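Local coordinates for protein acyl-CoA dehydrogenase (PDB 3OWA) that probably catalyses the FAD-dependent alpha,beta-dehydrogenation of acyl-CoA thioesters and binds FAD at the interface of two subunits, at residues Leu153-Pro156 / Gly157-Ser160; Leu416-Pro419 / Gly420-Arg424; Gly130-Glu133 / Gln134-Tyr138; Phe64-Ser67 / Val68-Leu71; Ser324-Arg327 / Thr328-Leu331. All blocks are in the same frame, centred on the assembly; numbering follows the deposited sequence.

Interaction 1: Leu153-Pro156 / Gly157-Ser160. With FAD (flavin-adenine dinucleotide), chain E.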
# COMPACT_ATOMS: atom_id res chain seq x y z
N LEU A 153 14.94 -21.02 -11.10
CA LEU A 153 15.23 -21.53 -9.76
C LEU A 153 13.96 -21.99 -9.03
O LEU A 153 13.88 -23.09 -8.51
CB LEU A 153 15.93 -20.46 -8.95
CG LEU A 153 16.25 -20.72 -7.46
CD1 LEU A 153 17.04 -21.99 -7.24
CD2 LEU A 153 16.97 -19.50 -6.84
N THR A 154 12.98 -21.10 -8.95
CA THR A 154 11.73 -21.35 -8.24
C THR A 154 10.94 -22.55 -8.73
O THR A 154 10.94 -22.86 -9.92
CB THR A 154 10.85 -20.12 -8.34
OG1 THR A 154 11.60 -18.98 -7.87
CG2 THR A 154 9.61 -20.25 -7.53
N GLU A 155 10.32 -23.26 -7.79
CA GLU A 155 9.40 -24.35 -8.12
C GLU A 155 8.06 -24.19 -7.40
O GLU A 155 7.94 -23.38 -6.50
CB GLU A 155 9.98 -25.75 -7.80
CG GLU A 155 11.30 -26.00 -8.48
CD GLU A 155 11.84 -27.36 -8.33
OE1 GLU A 155 11.16 -28.26 -7.75
OE2 GLU A 155 12.98 -27.56 -8.85
N PRO A 156 7.03 -24.98 -7.79
CA PRO A 156 5.75 -24.82 -7.06
C PRO A 156 5.94 -25.02 -5.55
O PRO A 156 5.31 -24.31 -4.75
CB PRO A 156 4.89 -25.94 -7.63
CG PRO A 156 5.40 -26.11 -9.08
CD PRO A 156 6.92 -25.86 -8.98
N GLY A 157 6.82 -25.95 -5.17
CA GLY A 157 7.00 -26.31 -3.75
C GLY A 157 8.17 -25.58 -3.11
O GLY A 157 8.48 -25.79 -1.94
N SER A 158 8.83 -24.71 -3.86
CA SER A 158 10.01 -24.05 -3.31
C SER A 158 10.20 -22.64 -3.86
O SER A 158 10.66 -22.45 -5.00
CB SER A 158 11.28 -24.91 -3.49
OG SER A 158 11.56 -25.24 -4.85
N GLY A 159 9.84 -21.65 -3.05
CA GLY A 159 10.01 -20.26 -3.42
C GLY A 159 11.05 -19.60 -2.54
O GLY A 159 12.20 -19.45 -2.93
N SER A 160 10.66 -19.20 -1.33
CA SER A 160 11.62 -18.61 -0.40
C SER A 160 12.68 -19.64 -0.04
O SER A 160 13.84 -19.32 0.06
CB SER A 160 10.93 -18.09 0.86
OG SER A 160 10.10 -16.98 0.51
PA FAD E . 6.67 -18.28 -0.30
O1A FAD E . 5.68 -19.42 -0.25
O2A FAD E . 8.11 -18.66 -0.25
O5B FAD E . 6.36 -17.23 0.84
C5B FAD E . 5.07 -16.92 1.28
C4B FAD E . 5.11 -15.97 2.47
O4B FAD E . 5.78 -16.59 3.59
C3B FAD E . 5.88 -14.70 2.13
O3B FAD E . 5.35 -13.57 2.82
C2B FAD E . 7.23 -15.00 2.73
O2B FAD E . 7.94 -13.84 3.05
C1B FAD E . 6.86 -15.77 3.97
N9A FAD E . 7.98 -16.59 4.42
C8A FAD E . 8.62 -17.59 3.74
N7A FAD E . 9.60 -18.11 4.51
C5A FAD E . 9.58 -17.48 5.69
C6A FAD E . 10.35 -17.61 6.87
N6A FAD E . 11.27 -18.58 6.99
N1A FAD E . 10.07 -16.78 7.93
C2A FAD E . 9.06 -15.84 7.85
N3A FAD E . 8.27 -15.73 6.71
C4A FAD E . 8.54 -16.52 5.64
N1 FAD E . 11.89 -17.13 -9.86
C2 FAD E . 12.96 -17.46 -10.67
O2 FAD E . 13.82 -18.20 -10.27
N3 FAD E . 13.08 -16.95 -11.95
C4 FAD E . 12.14 -16.13 -12.47
O4 FAD E . 12.32 -15.69 -13.62
C4X FAD E . 11.06 -15.78 -11.66
N5 FAD E . 10.07 -14.97 -12.18
C5X FAD E . 8.95 -14.66 -11.42
C6 FAD E . 7.97 -13.84 -11.98
C7 FAD E . 6.83 -13.55 -11.24
C7M FAD E . 5.75 -12.67 -11.85
C8 FAD E . 6.70 -14.09 -9.95
C8M FAD E . 5.53 -13.83 -9.06
C9 FAD E . 7.71 -14.87 -9.38
C9A FAD E . 8.83 -15.17 -10.11
N10 FAD E . 9.84 -15.94 -9.55
C10 FAD E . 10.92 -16.29 -10.34
C1' FAD E . 9.69 -16.56 -8.16
C2' FAD E . 9.64 -15.55 -7.02
O2' FAD E . 10.72 -14.65 -6.92
C3' FAD E . 8.97 -16.21 -5.64
O3' FAD E . 7.65 -15.78 -5.73
C4' FAD E . 9.52 -15.83 -4.50
O4' FAD E . 10.90 -16.19 -4.59
C5' FAD E . 8.87 -16.20 -3.16
O5' FAD E . 8.34 -17.49 -3.29
P FAD E . 6.81 -17.85 -3.09
O1P FAD E . 6.05 -16.96 -4.05
O2P FAD E . 6.61 -19.32 -3.30
O3P FAD E . 6.41 -17.37 -1.62
O HOH W 1 13.76 -24.05 -6.13
O HOH W 2 13.04 -19.34 -5.54
O HOH W 3 8.09 -28.29 -6.32
O HOH W 4 10.09 -27.85 -4.60
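Glu155 and Ser158 pair through their backbones in both directions across a type I beta turn. Glu155 N donates to Ser158 O at 2.9 Å and almost straight, 173° at the hydrogen, whereas Ser158 N reaches Glu155 O at 3.1 Å from above the carbonyl plane. The turn carries FAD-binding groups on both of its arms. On the incoming arm, Leu153 N and Thr154 N both donate to FAD O2, and Thr154 OG1 gives its proton to FAD N1 at 2.7 Å. That hydroxyl lies beside its own backbone N (chi1 -54°), which turns it to the same pyrimidine edge of the flavin that the two amides serve. On the outgoing arm, Ser160 holds FAD O2A twice, through N at 2.8 Å and through OG at 2.7 Å. Water links the arms: one molecule donates to both Thr154 OG1 and Gly159 O, and another joins Leu153 O to Ser158 OG. Among the packing contacts, Thr154 CG2 rests 3.5 Å from Ser158 O, and Ser158 OG lies 3.4 Å from Glu155 CB. Gly159 CA passes 3.2 Å from FAD O5', so the backbone itself packs on the cofactor. The buried carboxylate of Glu155 forms a salt bridge with Lys184 and is also hydrogen-bonded by Thr167 OG1 and Lys166 N. Arg294 and Gln296 of the second subunit bond to the backbone of Pro156, Gly157 and Gly159, so the turn belongs to a cofactor site built by two chains. It lies in the loop from strand 149-152 to strand 168-171 of the middle-domain sheet, and Thr154 is backbone-bonded to Gln185 of strand 177-188.

Interaction 2: Leu416-Pro419 / Gly420-Arg424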
# COMPACT_ATOMS: atom_id res chain seq x y z
N LEU A 416 14.98 -10.55 7.50
CA LEU A 416 15.43 -11.54 8.46
C LEU A 416 16.91 -11.88 8.35
O LEU A 416 17.53 -12.23 9.34
CB LEU A 416 14.62 -12.83 8.32
CG LEU A 416 13.17 -12.75 8.72
CD1 LEU A 416 12.52 -14.05 8.27
CD2 LEU A 416 13.08 -12.61 10.25
N ILE A 417 17.48 -11.75 7.17
CA ILE A 417 18.87 -12.12 7.00
C ILE A 417 19.85 -11.02 7.40
O ILE A 417 21.02 -11.33 7.67
CB ILE A 417 19.19 -12.62 5.57
CG1 ILE A 417 18.99 -11.50 4.54
CG2 ILE A 417 18.36 -13.87 5.25
CD1 ILE A 417 19.06 -12.01 3.10
N VAL A 418 19.39 -9.77 7.45
CA VAL A 418 20.27 -8.67 7.81
C VAL A 418 20.99 -8.80 9.20
O VAL A 418 22.23 -8.71 9.28
CB VAL A 418 19.60 -7.27 7.60
CG1 VAL A 418 20.38 -6.16 8.34
CG2 VAL A 418 19.51 -6.95 6.11
N PRO A 419 20.23 -9.00 10.30
CA PRO A 419 20.97 -9.10 11.58
C PRO A 419 21.97 -10.25 11.65
O PRO A 419 23.05 -10.06 12.18
CB PRO A 419 19.87 -9.32 12.61
CG PRO A 419 18.62 -8.75 11.95
CD PRO A 419 18.77 -9.10 10.51
N GLY A 420 21.61 -11.41 11.12
CA GLY A 420 22.49 -12.60 11.12
C GLY A 420 23.75 -12.41 10.30
O GLY A 420 24.82 -12.86 10.70
N THR A 421 23.62 -11.74 9.16
CA THR A 421 24.76 -11.33 8.35
C THR A 421 25.74 -10.44 9.14
O THR A 421 26.96 -10.66 9.07
CB THR A 421 24.29 -10.65 7.07
OG1 THR A 421 23.40 -11.54 6.41
CG2 THR A 421 25.45 -10.37 6.15
N PHE A 422 25.22 -9.47 9.88
CA PHE A 422 26.06 -8.68 10.79
C PHE A 422 26.79 -9.56 11.80
O PHE A 422 28.01 -9.43 11.98
CB PHE A 422 25.28 -7.58 11.51
CG PHE A 422 25.18 -6.31 10.72
CD1 PHE A 422 26.31 -5.52 10.52
CD2 PHE A 422 23.96 -5.90 10.18
CE1 PHE A 422 26.25 -4.34 9.78
CE2 PHE A 422 23.87 -4.72 9.44
CZ PHE A 422 25.03 -3.92 9.24
N LEU A 423 26.06 -10.47 12.44
CA LEU A 423 26.63 -11.34 13.47
C LEU A 423 27.68 -12.33 12.90
O LEU A 423 28.67 -12.63 13.57
CB LEU A 423 25.51 -12.07 14.22
CG LEU A 423 24.77 -11.40 15.40
CD1 LEU A 423 24.88 -9.86 15.48
CD2 LEU A 423 23.29 -11.81 15.38
N ARG A 424 27.45 -12.81 11.68
CA ARG A 424 28.38 -13.71 11.01
C ARG A 424 29.66 -12.98 10.65
O ARG A 424 30.74 -13.57 10.71
CB ARG A 424 27.75 -14.32 9.76
CG ARG A 424 28.24 -15.72 9.44
CD ARG A 424 27.46 -16.34 8.30
NE ARG A 424 27.28 -17.79 8.47
CZ ARG A 424 26.54 -18.57 7.68
NH1 ARG A 424 26.45 -19.87 7.93
NH2 ARG A 424 25.89 -18.07 6.63
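Thr421 turns its hydroxyl back onto the preceding helical turn, where OG1 donates to Ile417 O at 2.7 Å. With OG1 beside the backbone N and opposite the carbonyl carbon (chi1 -55°), the hydroxyl comes down on that oxygen from above the carbonyl plane. Thr421 N donates to the same oxygen at 3.0 Å, so Ile417 O is gripped by two donors of a single residue. One residue further on, Phe422 swings its ring back alongside Val418, both side chains pointing the same way. Val418 CG1, set opposite its backbone N (chi1 165°), meets Phe422 CE2 at 3.9 Å, while CD2 of the same ring passes 3.4 Å from Val418 O at an oblique angle. Leu423 lies against Pro419 O, its CD2 at 3.7 Å from that oxygen, which also accepts from Leu423 N. The ring of Pro419 packs on Leu493 and Ile496 of helix 490-520, and Phe422 is wedged among Ile359, Val500 and Phe17. A proline nitrogen has no hydrogen to give, so the bond from residue 419 to the turn before is missing and helix 411-427 is kinked there. The chemistry therefore implies a helix that loses one backbone bond at Pro419, yet continues through the bonds accepted by Ile417 O, Val418 O and Pro419 O, with the threonine hydroxyl adding a second bond to Ile417 O.

Interaction 3: Gly130-Glu133 / Gln134-Tyr138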
# COMPACT_ATOMS: atom_id res chain seq x y z
N GLY A 130 30.72 -19.13 -15.42
CA GLY A 130 30.97 -20.01 -16.58
C GLY A 130 32.46 -20.30 -16.73
O GLY A 130 33.30 -19.47 -16.38
N ASN A 131 32.80 -21.49 -17.26
CA ASN A 131 34.18 -21.77 -17.62
C ASN A 131 34.43 -21.13 -18.98
O ASN A 131 33.50 -20.64 -19.63
CB ASN A 131 34.49 -23.27 -17.64
CG ASN A 131 33.68 -24.04 -18.66
OD1 ASN A 131 33.43 -23.58 -19.78
ND2 ASN A 131 33.28 -25.23 -18.29
N GLU A 132 35.70 -21.16 -19.41
CA GLU A 132 36.12 -20.45 -20.60
C GLU A 132 35.31 -20.86 -21.81
O GLU A 132 34.92 -20.01 -22.61
CB GLU A 132 37.61 -20.72 -20.88
CG GLU A 132 38.20 -19.92 -22.04
CD GLU A 132 38.21 -18.39 -21.79
OE1 GLU A 132 37.97 -17.94 -20.64
OE2 GLU A 132 38.47 -17.65 -22.76
N GLU A 133 35.06 -22.15 -21.93
CA GLU A 133 34.33 -22.70 -23.06
C GLU A 133 32.85 -22.23 -23.06
O GLU A 133 32.32 -21.83 -24.09
CB GLU A 133 34.41 -24.23 -23.01
CG GLU A 133 33.70 -24.93 -24.13
CD GLU A 133 33.45 -26.40 -23.84
OE1 GLU A 133 33.21 -26.76 -22.65
OE2 GLU A 133 33.47 -27.21 -24.81
N GLN A 134 32.22 -22.27 -21.90
CA GLN A 134 30.85 -21.77 -21.74
C GLN A 134 30.75 -20.28 -22.06
O GLN A 134 29.86 -19.86 -22.78
CB GLN A 134 30.34 -22.08 -20.34
CG GLN A 134 30.18 -23.59 -20.07
CD GLN A 134 30.08 -23.89 -18.61
OE1 GLN A 134 30.56 -23.11 -17.76
NE2 GLN A 134 29.46 -25.02 -18.28
N LYS A 135 31.69 -19.48 -21.59
CA LYS A 135 31.66 -18.06 -21.90
C LYS A 135 31.81 -17.76 -23.37
O LYS A 135 31.04 -16.98 -23.92
CB LYS A 135 32.67 -17.28 -21.07
CG LYS A 135 32.43 -17.44 -19.58
CD LYS A 135 33.32 -16.48 -18.77
CE LYS A 135 34.71 -17.05 -18.57
NZ LYS A 135 35.45 -16.32 -17.54
N LYS A 136 32.78 -18.39 -24.04
CA LYS A 136 33.01 -18.08 -25.45
C LYS A 136 31.88 -18.55 -26.32
O LYS A 136 31.57 -17.93 -27.31
CB LYS A 136 34.36 -18.62 -25.98
CG LYS A 136 35.54 -17.87 -25.41
CD LYS A 136 36.75 -17.90 -26.35
CE LYS A 136 36.99 -16.55 -27.06
NZ LYS A 136 37.35 -15.40 -26.14
N LYS A 137 31.24 -19.65 -25.92
CA LYS A 137 30.04 -20.12 -26.57
C LYS A 137 28.84 -19.17 -26.37
O LYS A 137 28.28 -18.68 -27.35
CB LYS A 137 29.69 -21.53 -26.08
CG LYS A 137 28.52 -22.21 -26.79
CD LYS A 137 28.76 -23.71 -26.84
CE LYS A 137 27.62 -24.56 -26.31
NZ LYS A 137 26.56 -24.95 -27.28
N TYR A 138 28.44 -18.92 -25.12
CA TYR A 138 27.12 -18.30 -24.88
C TYR A 138 27.12 -16.78 -24.89
O TYR A 138 26.22 -16.18 -25.46
CB TYR A 138 26.41 -18.87 -23.63
CG TYR A 138 25.98 -20.31 -23.82
CD1 TYR A 138 26.76 -21.37 -23.32
CD2 TYR A 138 24.81 -20.63 -24.52
CE1 TYR A 138 26.38 -22.72 -23.51
CE2 TYR A 138 24.42 -21.98 -24.72
CZ TYR A 138 25.21 -23.00 -24.20
OH TYR A 138 24.86 -24.32 -24.37
O HOH W 5 37.59 -18.04 -17.79
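Asn131 and Gln134 bond to each other reciprocally, each side chain accepting from the other residue's backbone. Asn131 OD1 takes Gln134 N at 2.8 Å, nearly straight at 170°, and Gln134 OE1 takes Asn131 N, also at 2.8 Å. The asparagine amide is placed for this by a first torsion of 62°, which sets CG between its backbone N and carbonyl carbon. The glutamine has CG beside its own N and then runs extended, so the two side chains cross at about a right angle while their amide planes stack only 19° apart. At the other end of the glutamine amide, NE2 donates to the carbonyls of Glu248 and Leu250, so both ends of this buried group are bonded and its rotation is fixed.

Backbone bonds follow in sequence: Lys135 N to Asn131 O at 2.9 Å, then Lys136 N to Glu132 O and Lys137 N to Glu133 O.

Charged groups approach without forming a salt bridge. Glu132 OE1 stands 4.3 Å from Lys135 NZ, and a water fills the interval, giving to the carboxylate and accepting from the ammonium. Glu132 lies side by side with Lys136, its OE2 4.2 Å from Lys136 NZ. The stronger polar partners are elsewhere: Tyr88 OH for Glu132, the carbonyl of Lys345 for Lys135 and that of Glu87 for Lys136.

Packing is mainly aliphatic chain against carbonyl, with Lys135 CE 3.6 Å from Gly130 O. Asn131 is the N-cap of helix 132-144 in the N-terminal domain, and its exchange with Gln134 is a capping box, the reciprocal bonding that closes the amino end of a helix.

Interaction 4: Phe64-Ser67 / Val68-Leu71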
# COMPACT_ATOMS: atom_id res chain seq x y z
N PHE A 64 4.59 -10.91 -28.06
CA PHE A 64 6.00 -11.10 -27.68
C PHE A 64 7.00 -10.98 -28.86
O PHE A 64 8.19 -10.68 -28.65
CB PHE A 64 6.16 -12.43 -26.91
CG PHE A 64 5.49 -12.45 -25.56
CD1 PHE A 64 5.75 -11.47 -24.64
CD2 PHE A 64 4.63 -13.50 -25.20
CE1 PHE A 64 5.15 -11.45 -23.41
CE2 PHE A 64 4.03 -13.51 -23.93
CZ PHE A 64 4.29 -12.49 -23.03
N ASP A 65 6.52 -11.15 -30.09
CA ASP A 65 7.31 -10.87 -31.24
C ASP A 65 7.90 -9.45 -31.17
O ASP A 65 9.02 -9.21 -31.60
CB ASP A 65 6.47 -11.04 -32.51
CG ASP A 65 6.16 -12.49 -32.81
OD1 ASP A 65 6.54 -13.38 -31.99
OD2 ASP A 65 5.51 -12.73 -33.86
N ARG A 66 7.12 -8.52 -30.63
CA ARG A 66 7.58 -7.11 -30.53
C ARG A 66 8.63 -6.98 -29.45
O ARG A 66 9.62 -6.27 -29.64
CB ARG A 66 6.42 -6.18 -30.23
CG ARG A 66 5.37 -6.07 -31.34
CD ARG A 66 4.20 -5.26 -30.79
NE ARG A 66 3.06 -5.19 -31.70
CZ ARG A 66 2.85 -4.20 -32.55
NH1 ARG A 66 3.73 -3.21 -32.63
NH2 ARG A 66 1.77 -4.20 -33.33
N SER A 67 8.45 -7.67 -28.32
CA SER A 67 9.49 -7.66 -27.27
C SER A 67 10.80 -8.14 -27.83
O SER A 67 11.85 -7.52 -27.60
CB SER A 67 9.14 -8.67 -26.14
OG SER A 67 7.90 -8.31 -25.57
N VAL A 68 10.74 -9.27 -28.56
CA VAL A 68 11.97 -9.83 -29.14
C VAL A 68 12.62 -8.84 -30.10
O VAL A 68 13.84 -8.60 -30.05
CB VAL A 68 11.69 -11.18 -29.85
CG1 VAL A 68 12.94 -11.74 -30.48
CG2 VAL A 68 11.13 -12.21 -28.83
N ARG A 69 11.82 -8.25 -30.98
CA ARG A 69 12.39 -7.30 -31.92
C ARG A 69 13.04 -6.13 -31.16
O ARG A 69 14.15 -5.71 -31.48
CB ARG A 69 11.33 -6.79 -32.91
CG ARG A 69 11.88 -5.70 -33.88
CD ARG A 69 10.92 -5.34 -35.03
NE ARG A 69 9.51 -5.27 -34.60
CZ ARG A 69 9.00 -4.32 -33.80
NH1 ARG A 69 7.72 -4.37 -33.48
NH2 ARG A 69 9.78 -3.35 -33.30
N LEU A 70 12.32 -5.61 -30.17
CA LEU A 70 12.85 -4.49 -29.37
C LEU A 70 14.10 -4.86 -28.58
O LEU A 70 15.01 -4.03 -28.44
CB LEU A 70 11.78 -3.93 -28.43
CG LEU A 70 10.67 -3.22 -29.22
CD1 LEU A 70 9.52 -2.94 -28.36
CD2 LEU A 70 11.22 -1.90 -29.85
N LEU A 71 14.13 -6.07 -28.03
CA LEU A 71 15.34 -6.53 -27.36
C LEU A 71 16.56 -6.54 -28.28
O LEU A 71 17.64 -6.12 -27.86
CB LEU A 71 15.14 -7.91 -26.73
CG LEU A 71 14.33 -7.89 -25.42
CD1 LEU A 71 13.98 -9.31 -25.06
CD2 LEU A 71 15.06 -7.20 -24.26
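The side chains of Arg66 and Arg69 lie side by side and point the same way, with their guanidinium planes turned 80° against each other. Neither group presents a clear face or edge to the other: Arg69 NH1 comes obliquely to 3.6 Å from Arg66 CG, and the NH1 atoms of Arg66 and Arg69 are 4.2 Å apart. The torsions account for the meeting. Arg66 is extended from CG to NE, whereas Arg69 bends at chi3 (40°), bringing NH1 back beside CG and CB of Arg66. Glu55 OE1 forms salt bridges with both NH1 atoms, which probably offsets the closeness of the like charges and holds both heads in place. Arg66 NE has a second carboxylate partner in Glu63, and the Arg66 guanidinium makes a cation-pi contact with Tyr58. The third flat group is the ring of Phe64, which stacks with His62 and has Ser67 OG at its edge, in plane.

Beneath these groups the backbone is continuously bonded, with Val68 N to Phe64 O at 2.9 Å, Leu70 N to Arg66 O at 2.8 Å and Leu71 N to Ser67 O at 2.7 Å. Branched side chains lean on the same carbonyls: Val68 CG2 lies 3.3 Å from Phe64 O, and Leu70 CG is equally near Arg66 O. Ser67 touches Phe111 of helix 110-122. The result is an amphipathic stretch of helix 64-76 in the acyl-CoA dehydrogenase N-terminal helical domain, its leucines on Phe111 and its arginines gathered around Glu55.

Interaction 5: Ser324-Arg327 / Thr328-Leu331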
# COMPACT_ATOMS: atom_id res chain seq x y z
N SER A 324 21.03 6.04 -1.37
CA SER A 324 21.56 4.82 -0.79
C SER A 324 21.83 3.71 -1.84
O SER A 324 22.76 2.90 -1.67
CB SER A 324 20.66 4.32 0.37
OG SER A 324 19.36 4.02 -0.10
N VAL A 325 21.06 3.68 -2.92
CA VAL A 325 21.29 2.68 -3.98
C VAL A 325 22.60 2.95 -4.73
O VAL A 325 23.38 2.02 -4.96
CB VAL A 325 20.08 2.56 -4.98
CG1 VAL A 325 20.38 1.60 -6.07
CG2 VAL A 325 18.84 2.05 -4.24
N TYR A 326 22.84 4.20 -5.14
CA TYR A 326 24.07 4.51 -5.88
C TYR A 326 25.32 4.47 -5.00
O TYR A 326 26.40 4.21 -5.50
CB TYR A 326 23.97 5.83 -6.65
CG TYR A 326 23.23 5.63 -7.95
CD1 TYR A 326 21.87 5.96 -8.07
CD2 TYR A 326 23.86 5.03 -9.03
CE1 TYR A 326 21.18 5.72 -9.29
CE2 TYR A 326 23.21 4.79 -10.23
CZ TYR A 326 21.86 5.13 -10.34
OH TYR A 326 21.23 4.89 -11.53
N ARG A 327 25.13 4.67 -3.71
CA ARG A 327 26.17 4.42 -2.73
C ARG A 327 26.60 2.96 -2.85
O ARG A 327 27.78 2.68 -2.92
CB ARG A 327 25.67 4.71 -1.32
CG ARG A 327 26.66 4.34 -0.21
CD ARG A 327 26.20 4.85 1.12
NE ARG A 327 27.15 4.58 2.20
CZ ARG A 327 26.93 4.86 3.49
NH1 ARG A 327 25.79 5.44 3.88
NH2 ARG A 327 27.86 4.56 4.38
N THR A 328 25.64 2.03 -2.83
CA THR A 328 25.97 0.63 -2.94
C THR A 328 26.67 0.30 -4.27
O THR A 328 27.66 -0.46 -4.29
CB THR A 328 24.69 -0.24 -2.76
OG1 THR A 328 24.14 0.00 -1.47
CG2 THR A 328 25.00 -1.71 -2.88
N VAL A 329 26.13 0.84 -5.37
CA VAL A 329 26.72 0.65 -6.69
C VAL A 329 28.18 1.15 -6.66
O VAL A 329 29.10 0.46 -7.12
CB VAL A 329 25.90 1.35 -7.81
CG1 VAL A 329 26.55 1.11 -9.16
CG2 VAL A 329 24.42 0.82 -7.84
N GLY A 330 28.38 2.33 -6.07
CA GLY A 330 29.71 2.87 -5.83
C GLY A 330 30.65 1.99 -5.03
O GLY A 330 31.84 1.94 -5.34
N LEU A 331 30.15 1.29 -4.00
CA LEU A 331 31.00 0.38 -3.21
C LEU A 331 31.49 -0.79 -4.07
O LEU A 331 32.67 -1.19 -4.00
CB LEU A 331 30.28 -0.15 -1.97
CG LEU A 331 30.03 0.85 -0.83
CD1 LEU A 331 28.98 0.33 0.13
CD2 LEU A 331 31.34 1.27 -0.11
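Thr328 meets the preceding helical turn at successive atoms of its side chain. Its CB lies 3.4 Å from Val325 O. From there OG1 lies opposite the carbonyl carbon and beside the backbone N (chi1 -61°), which brings it to 3.2 Å from Ser324 O, an oxygen that already accepts from Thr328 N. OG1 is hydrogen-bonded to Tyr504 OH. The following residue uses its branch differently: Val329 CG2 drops to 3.3 Å from Val325 O, and Val329 CB comes obliquely to the Tyr326 ring, 4.4 Å from CD2. Gly330 N donates to Tyr326 O at 2.8 Å. Beyond the turn, Tyr326 OH is hydrogen-bonded to Glu103 and Arg327 forms a salt bridge with Glu507, so buried polar ends on different sides of the helix are satisfied. This buried turn of helix 305-336 packs between helices of the C-terminal domain and helix 95-105 of the N-terminal domain, with Val325 on helix 257-293, Tyr326 and Val329 on helix 95-105, and Ser324, Arg327 and Leu331 against Tyr504 of helix 490-520.

Along the chain the contacts come in the order interaction 4, 3, 1, 5 and 2. Interactions 4 and 3 belong to the N-terminal domain, their centres about 26 Å apart on helices 64-76 and 132-144. Interaction 1 lies in a loop of the middle-domain sheet, and interactions 5 and 2 sit on helices 305-336 and 411-427, about 20 Å apart between centres, both packed against helix 490-520. None touches another; interactions 1 and 2 come nearest, about 9 Å between closest atoms. Interactions 2 and 4 lie on opposite sides of the chain's centre. Interactions 1 and 2 tie the middle and C-terminal domains to the cofactor site, which the second subunit completes; the others belong to surrounding helices.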